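Side-chain contacts in Thg1-like uncharacterized protein (Bacillus thuringiensis, PDB 4KGM), which binds ATP and magnesium ions in a polymerase palm-like catalytic domain and, as a Thg1-like protein, probably transfers nucleotides to the 5' end of tRNA: residues W54-C57 against K58-Q62; K111-E114 against V115-K119; R10-N13 against A14-K18. One frame throughout, in Å; residues are numbered along the deposited sequence.

Interactions 1 and 2 lie on two helices that pack against each other, 47-63 and 97-119. Their centres are 13 Å apart, and they touch where Thr56 OG1 comes within 3.5 Å of Phe112 CA and Tyr59 CD2 within 3.5 Å of Lys111 CB. Both are near the nucleotide: the side chains of Trp54 and Met116 are each about 8 Å from the bound ATP, whose pocket includes Leu49, a neighbour of Phe112 and Met116. Interaction 3 stands apart at the end of helix 4-13, its centre 30 Å from that of interaction 1 and 35 Å from that of interaction 2. Like interaction 2, it meets the second subunit.

Interaction 1: residues W54-C57 against K58-Q62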
loop_
_atom_site.group_PDB
_atom_site.type_symbol
_atom_site.label_atom_id
_atom_site.label_comp_id
_atom_site.label_asym_id
_atom_site.label_seq_id
_atom_site.Cartn_x
_atom_site.Cartn_y
_atom_site.Cartn_z
ATOM N N TRP A 54 7.223 25.704 -18.574
ATOM C CA TRP A 54 6.601 26.770 -17.798
ATOM C C TRP A 54 5.118 26.896 -18.126
ATOM O O TRP A 54 4.300 27.160 -17.247
ATOM C CB TRP A 54 7.323 28.099 -18.030
ATOM C CG TRP A 54 8.770 28.063 -17.642
ATOM C CD1 TRP A 54 9.398 27.101 -16.903
ATOM C CD2 TRP A 54 9.776 29.026 -17.983
ATOM N NE1 TRP A 54 10.729 27.407 -16.762
ATOM C CE2 TRP A 54 10.987 28.584 -17.414
ATOM C CE3 TRP A 54 9.769 30.219 -18.712
ATOM C CZ2 TRP A 54 12.179 29.293 -17.552
ATOM C CZ3 TRP A 54 10.953 30.922 -18.846
ATOM C CH2 TRP A 54 12.140 30.457 -18.269
ATOM N N GLU A 55 4.776 26.702 -19.396
ATOM C CA GLU A 55 3.379 26.707 -19.814
ATOM C C GLU A 55 2.685 25.448 -19.313
ATOM O O GLU A 55 1.492 25.460 -19.013
ATOM C CB GLU A 55 3.265 26.809 -21.335
ATOM C CG GLU A 55 3.609 28.180 -21.881
ATOM C CD GLU A 55 2.719 29.268 -21.312
ATOM O OE1 GLU A 55 1.487 29.193 -21.508
ATOM O OE2 GLU A 55 3.249 30.195 -20.662
ATOM N N THR A 56 3.445 24.361 -19.228
ATOM C CA THR A 56 2.934 23.115 -18.680
ATOM C C THR A 56 2.662 23.288 -17.190
ATOM O O THR A 56 1.617 22.875 -16.686
ATOM C CB THR A 56 3.928 21.959 -18.897
ATOM O OG1 THR A 56 4.125 21.756 -20.302
ATOM C CG2 THR A 56 3.403 20.675 -18.278
ATOM N N CYS A 57 3.606 23.919 -16.499
ATOM C CA CYS A 57 3.480 24.183 -15.070
ATOM C C CYS A 57 2.248 25.018 -14.740
ATOM O O CYS A 57 1.607 24.806 -13.713
ATOM C CB CYS A 57 4.732 24.883 -14.545
ATOM S SG CYS A 57 6.183 23.825 -14.428
ATOM N N LYS A 58 1.928 25.972 -15.607
ATOM C CA LYS A 58 0.738 26.792 -15.425
ATOM C C LYS A 58 -0.507 25.934 -15.589
ATOM O O LYS A 58 -1.415 25.973 -14.761
ATOM C CB LYS A 58 0.708 27.942 -16.434
ATOM C CG LYS A 58 1.810 28.977 -16.259
ATOM C CD LYS A 58 1.663 30.095 -17.282
ATOM C CE LYS A 58 2.718 31.171 -17.100
ATOM N NZ LYS A 58 2.521 32.297 -18.058
ATOM N N TYR A 59 -0.530 25.157 -16.668
ATOM C CA TYR A 59 -1.651 24.283 -16.994
ATOM C C TYR A 59 -1.958 23.306 -15.861
ATOM O O TYR A 59 -3.119 22.996 -15.595
ATOM C CB TYR A 59 -1.347 23.522 -18.286
ATOM C CG TYR A 59 -2.465 22.634 -18.785
ATOM C CD1 TYR A 59 -3.630 23.178 -19.309
ATOM C CD2 TYR A 59 -2.344 21.250 -18.752
ATOM C CE1 TYR A 59 -4.648 22.368 -19.776
ATOM C CE2 TYR A 59 -3.357 20.431 -19.217
ATOM C CZ TYR A 59 -4.506 20.995 -19.728
ATOM O OH TYR A 59 -5.516 20.183 -20.192
ATOM N N LEU A 60 -0.909 22.828 -15.197
ATOM C CA LEU A 60 -1.059 21.899 -14.083
ATOM C C LEU A 60 -1.688 22.581 -12.873
ATOM O O LEU A 60 -2.645 22.073 -12.289
ATOM C CB LEU A 60 0.297 21.299 -13.700
ATOM C CG LEU A 60 0.886 20.271 -14.668
ATOM C CD1 LEU A 60 2.344 20.000 -14.340
ATOM C CD2 LEU A 60 0.082 18.982 -14.625
ATOM N N ALA A 61 -1.145 23.737 -12.506
ATOM C CA ALA A 61 -1.612 24.469 -11.336
ATOM C C ALA A 61 -3.054 24.937 -11.499
ATOM O O ALA A 61 -3.793 25.042 -10.521
ATOM C CB ALA A 61 -0.698 25.649 -11.054
ATOM N N GLN A 62 -3.448 25.210 -12.739
ATOM C CA GLN A 62 -4.797 25.679 -13.036
ATOM C C GLN A 62 -5.837 24.570 -12.912
ATOM O O GLN A 62 -7.015 24.841 -12.682
ATOM C CB GLN A 62 -4.856 26.271 -14.448
ATOM C CG GLN A 62 -4.139 27.601 -14.602
ATOM C CD GLN A 62 -3.868 27.959 -16.053
ATOM O OE1 GLN A 62 -3.711 27.082 -16.906
ATOM N NE2 GLN A 62 -3.811 29.255 -16.340
#
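Glu55 and Lys58 form an i to i+3 salt bridge on helix 47-63, which packs against the antiparallel sheet of the palm-like domain. The bond is weak, with Lys58 NZ 3.4 Å from Glu55 OE2. Glu55 reaches it by bending at chi2 (-59°), while the lysine chain stays extended and leans back toward the preceding turn, crossing the glutamate at a slant. On the way its CG passes 3.2 Å from Trp54 O, the carbonyl that also accepts Lys58 N at 3.1 Å. On the next face round the helix, Thr56 and Leu60 lie side by side and point the same way, with Thr56 CG2 4.1 Å from Leu60 CD1. Between them Leu60 N gives a 2.9 Å hydrogen bond to Thr56 O, placed nearly in line with the C=O. The threonine hydroxyl turns back to Ala52 O, leaving the methyl for the leucine. The buried side of this helix faces the sheet: Cys57 rests on Val70 and His72 of strand 67-73, and Leu60 on Ile77 and Ile79 of strand 76-81. Helix 97-119 covers the Thr56 and Tyr59 side, and Tyr59 also meets Leu125 of the second subunit.

Interaction 2: residues K111-E114 against V115-K119; sequences KFNE and VMREK
Phe112 and Met116, one turn apart on helix 97-119 of the palm-like domain, make a Met-aromatic contact. Met116 SD is 5.0 Å from the centroid of the Phe112 ring and 32° off its normal, an oblique approach, and Met116 CG lies 4.4 Å from Phe112 CE2. The same buried side of the helix meets Tyr37 and Leu49, two further neighbours of both side chains. Regular i to i+4 backbone bonds underlie the pairing; that from Met116 N to Phe112 O measures 2.9 Å.

The methylenes of Lys111 pack on Val115: bent at chi2 (53°) and chi3, the lysine chain curls so that CD comes 3.8 Å from Val115 CG2, the methyl anti to the valine carbonyl carbon.

Charged groups line the subunit interface. Lys111 NZ forms a short i to i+3 salt bridge of 2.6 Å to Glu114 OE2, on the syn side but tilted out of the carboxylate plane, whereas Glu114 OE1 pairs with Arg117 of the second subunit. Arg117 returns the bond to Glu114 of that subunit, so the two copies are joined reciprocally. Asn113 and Arg117 run side by side within the chain, their amide and guanidinium planes nearly perpendicular. Asn113 OD1 and Arg117 NH1 stay 4.2 Å apart, too far to bond. The partner of Asn113 OD1 is the backbone N of Ala126.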
loop_
_atom_site.group_PDB
_atom_site.type_symbol
_atom_site.label_atom_id
_atom_site.label_comp_id
_atom_site.label_asym_id
_atom_site.label_seq_id
_atom_site.Cartn_x
_atom_site.Cartn_y
_atom_site.Cartn_z
ATOM N N LYS A 111 -0.327 19.143 -22.474
ATOM C CA LYS A 111 0.067 20.531 -22.675
ATOM C C LYS A 111 1.454 20.649 -23.300
ATOM O O LYS A 111 1.649 21.422 -24.239
ATOM C CB LYS A 111 0.004 21.305 -21.353
ATOM C CG LYS A 111 0.466 22.759 -21.443
ATOM C CD LYS A 111 -0.267 23.529 -22.538
ATOM C CE LYS A 111 -1.768 23.581 -22.295
ATOM N NZ LYS A 111 -2.495 24.235 -23.421
ATOM N N PHE A 112 2.404 19.878 -22.780
ATOM C CA PHE A 112 3.788 19.940 -23.240
ATOM C C PHE A 112 3.909 19.606 -24.724
ATOM O O PHE A 112 4.508 20.362 -25.490
ATOM C CB PHE A 112 4.670 18.999 -22.417
ATOM C CG PHE A 112 6.139 19.162 -22.674
ATOM C CD1 PHE A 112 6.877 20.099 -21.969
ATOM C CD2 PHE A 112 6.786 18.376 -23.613
ATOM C CE1 PHE A 112 8.229 20.251 -22.201
ATOM C CE2 PHE A 112 8.139 18.524 -23.848
ATOM C CZ PHE A 112 8.860 19.461 -23.140
ATOM N N ASN A 113 3.341 18.473 -25.123
ATOM C CA ASN A 113 3.361 18.063 -26.521
ATOM C C ASN A 113 2.701 19.093 -27.436
ATOM O O ASN A 113 3.203 19.371 -28.523
ATOM C CB ASN A 113 2.702 16.693 -26.695
ATOM C CG ASN A 113 3.649 15.547 -26.390
ATOM O OD1 ASN A 113 4.804 15.547 -26.821
ATOM N ND2 ASN A 113 3.165 14.560 -25.643
ATOM N N GLU A 114 1.584 19.660 -26.986
ATOM C CA GLU A 114 0.869 20.671 -27.760
ATOM C C GLU A 114 1.738 21.892 -28.049
ATOM O O GLU A 114 1.869 22.316 -29.197
ATOM C CB GLU A 114 -0.401 21.114 -27.031
ATOM C CG GLU A 114 -1.041 22.361 -27.630
ATOM C CD GLU A 114 -2.233 22.856 -26.834
ATOM O OE1 GLU A 114 -3.376 22.476 -27.169
ATOM O OE2 GLU A 114 -2.031 23.634 -25.877
ATOM N N VAL A 115 2.325 22.451 -26.996
ATOM C CA VAL A 115 3.162 23.639 -27.114
ATOM C C VAL A 115 4.421 23.367 -27.934
ATOM O O VAL A 115 4.808 24.170 -28.784
ATOM C CB VAL A 115 3.560 24.180 -25.723
ATOM C CG1 VAL A 115 4.626 25.262 -25.845
ATOM C CG2 VAL A 115 2.336 24.708 -24.991
ATOM N N MET A 116 5.050 22.226 -27.683
ATOM C CA MET A 116 6.313 21.897 -28.329
ATOM C C MET A 116 6.153 21.656 -29.830
ATOM O O MET A 116 7.087 21.871 -30.601
ATOM C CB MET A 116 6.956 20.682 -27.660
ATOM C CG MET A 116 8.470 20.705 -27.682
ATOM S SD MET A 116 9.157 22.081 -26.739
ATOM C CE MET A 116 10.884 21.952 -27.187
ATOM N N ARG A 117 4.969 21.220 -30.237
ATOM C CA ARG A 117 4.709 20.970 -31.645
ATOM C C ARG A 117 4.854 22.271 -32.419
ATOM O O ARG A 117 5.349 22.288 -33.545
ATOM C CB ARG A 117 3.307 20.392 -31.838
ATOM C CG ARG A 117 3.234 18.880 -31.696
ATOM C CD ARG A 117 4.445 18.207 -32.321
ATOM N NE ARG A 117 4.166 16.827 -32.707
ATOM C CZ ARG A 117 4.700 15.763 -32.115
ATOM N NH1 ARG A 117 5.316 15.891 -30.947
ATOM N NH2 ARG A 117 4.618 14.571 -32.691
ATOM N N GLU A 118 4.401 23.358 -31.805
ATOM C CA GLU A 118 4.302 24.647 -32.482
ATOM C C GLU A 118 5.603 24.993 -33.200
ATOM O O GLU A 118 5.604 25.298 -34.393
ATOM C CB GLU A 118 3.959 25.758 -31.487
ATOM C CG GLU A 118 2.642 25.572 -30.754
ATOM C CD GLU A 118 2.381 26.674 -29.744
ATOM O OE1 GLU A 118 1.494 26.495 -28.882
ATOM O OE2 GLU A 118 3.062 27.721 -29.811
ATOM N N LYS A 119 6.707 24.941 -32.464
ATOM C CA LYS A 119 8.008 25.314 -33.008
ATOM C C LYS A 119 8.831 24.096 -33.413
ATOM O O LYS A 119 9.845 24.223 -34.098
ATOM C CB LYS A 119 8.787 26.158 -31.996
#

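Interaction 3: residues R10-N13 against A14-K18. With PO4 (phosphate ion), chain J.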
loop_
_atom_site.group_PDB
_atom_site.type_symbol
_atom_site.label_atom_id
_atom_site.label_comp_id
_atom_site.label_asym_id
_atom_site.label_seq_id
_atom_site.Cartn_x
_atom_site.Cartn_y
_atom_site.Cartn_z
ATOM N N ARG A 10 -12.840 -6.230 -6.269
ATOM C CA ARG A 10 -11.932 -6.444 -5.145
ATOM C C ARG A 10 -10.471 -6.553 -5.584
ATOM O O ARG A 10 -9.571 -6.115 -4.867
ATOM C CB ARG A 10 -12.339 -7.674 -4.330
ATOM C CG ARG A 10 -13.664 -7.521 -3.599
ATOM C CD ARG A 10 -13.782 -8.511 -2.452
ATOM N NE ARG A 10 -13.636 -9.893 -2.897
ATOM C CZ ARG A 10 -14.641 -10.648 -3.330
ATOM N NH1 ARG A 10 -15.872 -10.154 -3.380
ATOM N NH2 ARG A 10 -14.413 -11.897 -3.716
ATOM N N TYR A 11 -10.240 -7.140 -6.754
ATOM C CA TYR A 11 -8.889 -7.224 -7.292
ATOM C C TYR A 11 -8.355 -5.826 -7.553
ATOM O O TYR A 11 -7.198 -5.526 -7.253
ATOM C CB TYR A 11 -8.859 -8.036 -8.582
ATOM C CG TYR A 11 -9.061 -9.519 -8.392
ATOM C CD1 TYR A 11 -8.182 -10.266 -7.621
ATOM C CD2 TYR A 11 -10.120 -10.177 -9.003
ATOM C CE1 TYR A 11 -8.363 -11.627 -7.450
ATOM C CE2 TYR A 11 -10.309 -11.534 -8.837
ATOM C CZ TYR A 11 -9.427 -12.253 -8.061
ATOM O OH TYR A 11 -9.615 -13.605 -7.899
ATOM N N GLU A 12 -9.209 -4.972 -8.105
ATOM C CA GLU A 12 -8.828 -3.603 -8.407
ATOM C C GLU A 12 -8.607 -2.809 -7.124
ATOM O O GLU A 12 -7.673 -2.012 -7.031
ATOM C CB GLU A 12 -9.889 -2.924 -9.277
ATOM C CG GLU A 12 -9.507 -1.519 -9.727
ATOM C CD GLU A 12 -10.614 -0.818 -10.497
ATOM O OE1 GLU A 12 -11.251 -1.462 -11.354
ATOM O OE2 GLU A 12 -10.848 0.382 -10.240
ATOM N N ASN A 13 -9.468 -3.033 -6.136
ATOM C CA ASN A 13 -9.387 -2.307 -4.872
ATOM C C ASN A 13 -8.177 -2.689 -4.027
ATOM O O ASN A 13 -7.817 -1.977 -3.091
ATOM C CB ASN A 13 -10.672 -2.477 -4.059
ATOM C CG ASN A 13 -11.844 -1.722 -4.662
ATOM O OD1 ASN A 13 -11.661 -0.811 -5.469
ATOM N ND2 ASN A 13 -13.057 -2.099 -4.267
ATOM N N ALA A 14 -7.548 -3.812 -4.361
ATOM C CA ALA A 14 -6.336 -4.238 -3.674
ATOM C C ALA A 14 -5.227 -3.204 -3.859
ATOM O O ALA A 14 -4.293 -3.131 -3.062
ATOM C CB ALA A 14 -5.888 -5.600 -4.180
ATOM N N TYR A 15 -5.342 -2.400 -4.913
ATOM C CA TYR A 15 -4.378 -1.341 -5.172
ATOM C C TYR A 15 -5.050 0.017 -5.332
ATOM O O TYR A 15 -4.495 0.936 -5.935
ATOM C CB TYR A 15 -3.493 -1.698 -6.369
ATOM C CG TYR A 15 -2.683 -2.940 -6.094
ATOM C CD1 TYR A 15 -1.511 -2.874 -5.351
ATOM C CD2 TYR A 15 -3.115 -4.185 -6.532
ATOM C CE1 TYR A 15 -0.779 -4.010 -5.071
ATOM C CE2 TYR A 15 -2.386 -5.327 -6.259
ATOM C CZ TYR A 15 -1.220 -5.232 -5.526
ATOM O OH TYR A 15 -0.491 -6.364 -5.249
ATOM N N ARG A 16 -6.249 0.133 -4.772
ATOM C CA ARG A 16 -6.920 1.419 -4.674
ATOM C C ARG A 16 -6.355 2.160 -3.470
ATOM O O ARG A 16 -6.994 2.267 -2.424
ATOM C CB ARG A 16 -8.431 1.240 -4.534
ATOM C CG ARG A 16 -9.210 2.535 -4.664
ATOM C CD ARG A 16 -10.708 2.291 -4.667
ATOM N NE ARG A 16 -11.441 3.521 -4.948
ATOM C CZ ARG A 16 -11.696 3.976 -6.171
ATOM N NH1 ARG A 16 -11.275 3.301 -7.233
ATOM N NH2 ARG A 16 -12.367 5.108 -6.334
ATOM N N ILE A 17 -5.140 2.664 -3.628
ATOM C CA ILE A 17 -4.426 3.305 -2.538
ATOM C C ILE A 17 -4.850 4.760 -2.387
ATOM O O ILE A 17 -5.004 5.480 -3.374
ATOM C CB ILE A 17 -2.902 3.203 -2.759
ATOM C CG1 ILE A 17 -2.509 1.736 -2.958
ATOM C CG2 ILE A 17 -2.144 3.813 -1.596
ATOM C CD1 ILE A 17 -1.056 1.525 -3.269
ATOM N N LYS A 18 -5.060 5.184 -1.145
ATOM C CA LYS A 18 -5.392 6.572 -0.862
ATOM C C LYS A 18 -4.415 7.189 0.129
ATOM O O LYS A 18 -4.041 6.564 1.121
ATOM C CB LYS A 18 -6.823 6.697 -0.334
ATOM C CG LYS A 18 -7.895 6.511 -1.396
ATOM C CD LYS A 18 -9.273 6.839 -0.849
ATOM C CE LYS A 18 -10.322 6.848 -1.949
ATOM N NZ LYS A 18 -11.682 7.132 -1.413
HETATM P P PO4 J . -13.169 5.476 -10.057
HETATM O O1 PO4 J . -14.647 5.737 -10.229
HETATM O O2 PO4 J . -12.917 3.988 -10.117
HETATM O O3 PO4 J . -12.400 6.164 -11.161
HETATM O O4 PO4 J . -12.716 6.022 -8.723
#
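Asn13 and Arg16 bracket a type I beta turn in which helix 4-13 gives way to the loop leading to strand 25-31. The carbonyls of the last helical turn pass from one pattern of bonding to another. Ala14 N is shared between two weak bonds, 3.1 Å to Arg10 O and 3.4 Å to Tyr11 O. Tyr15 N donates to Glu12 O at 3.2 Å, and the turn is closed by Arg16 N, 3.1 Å from Asn13 O. In that closing bond the donor sits above the carbonyl plane, 78° out of it. Ile17 N makes a weak 3.0 Å bond to Tyr15 O, while Tyr15 O also accepts from the side chain of Gln98.

Arg16 leaves the backbone with CG opposite N (chi1 -170°) and stays extended to NE, running alongside Asn13, whose OD1 touches its CD, and carrying the guanidinium to a phosphate ion that probably comes from the crystallisation liquor. The anion lies at the edge of the group: Arg16 NH2 gives a nearly straight bond (175°) to phosphate O4 at 2.6 Å, and Arg16 NH1 a weak one to phosphate O2 at 3.4 Å. Lys99 of the same chain and Arg131 of the second subunit are also hydrogen-bonded to the ion.

Glu12 OE2 remains 4.2 Å from Arg16 NH1, beyond a salt bridge; its carboxylate is instead held by Arg28 and Arg131 of the second subunit. Tyr11 OH is bonded to Glu139 of that subunit, and Arg10 NE pairs with Glu21 of the third.

The change from i+4 to i+3 bonding is typical of a helix C-terminus; here it runs on into the type I turn and an inverse gamma turn centred on Arg16, at a junction of several subunits.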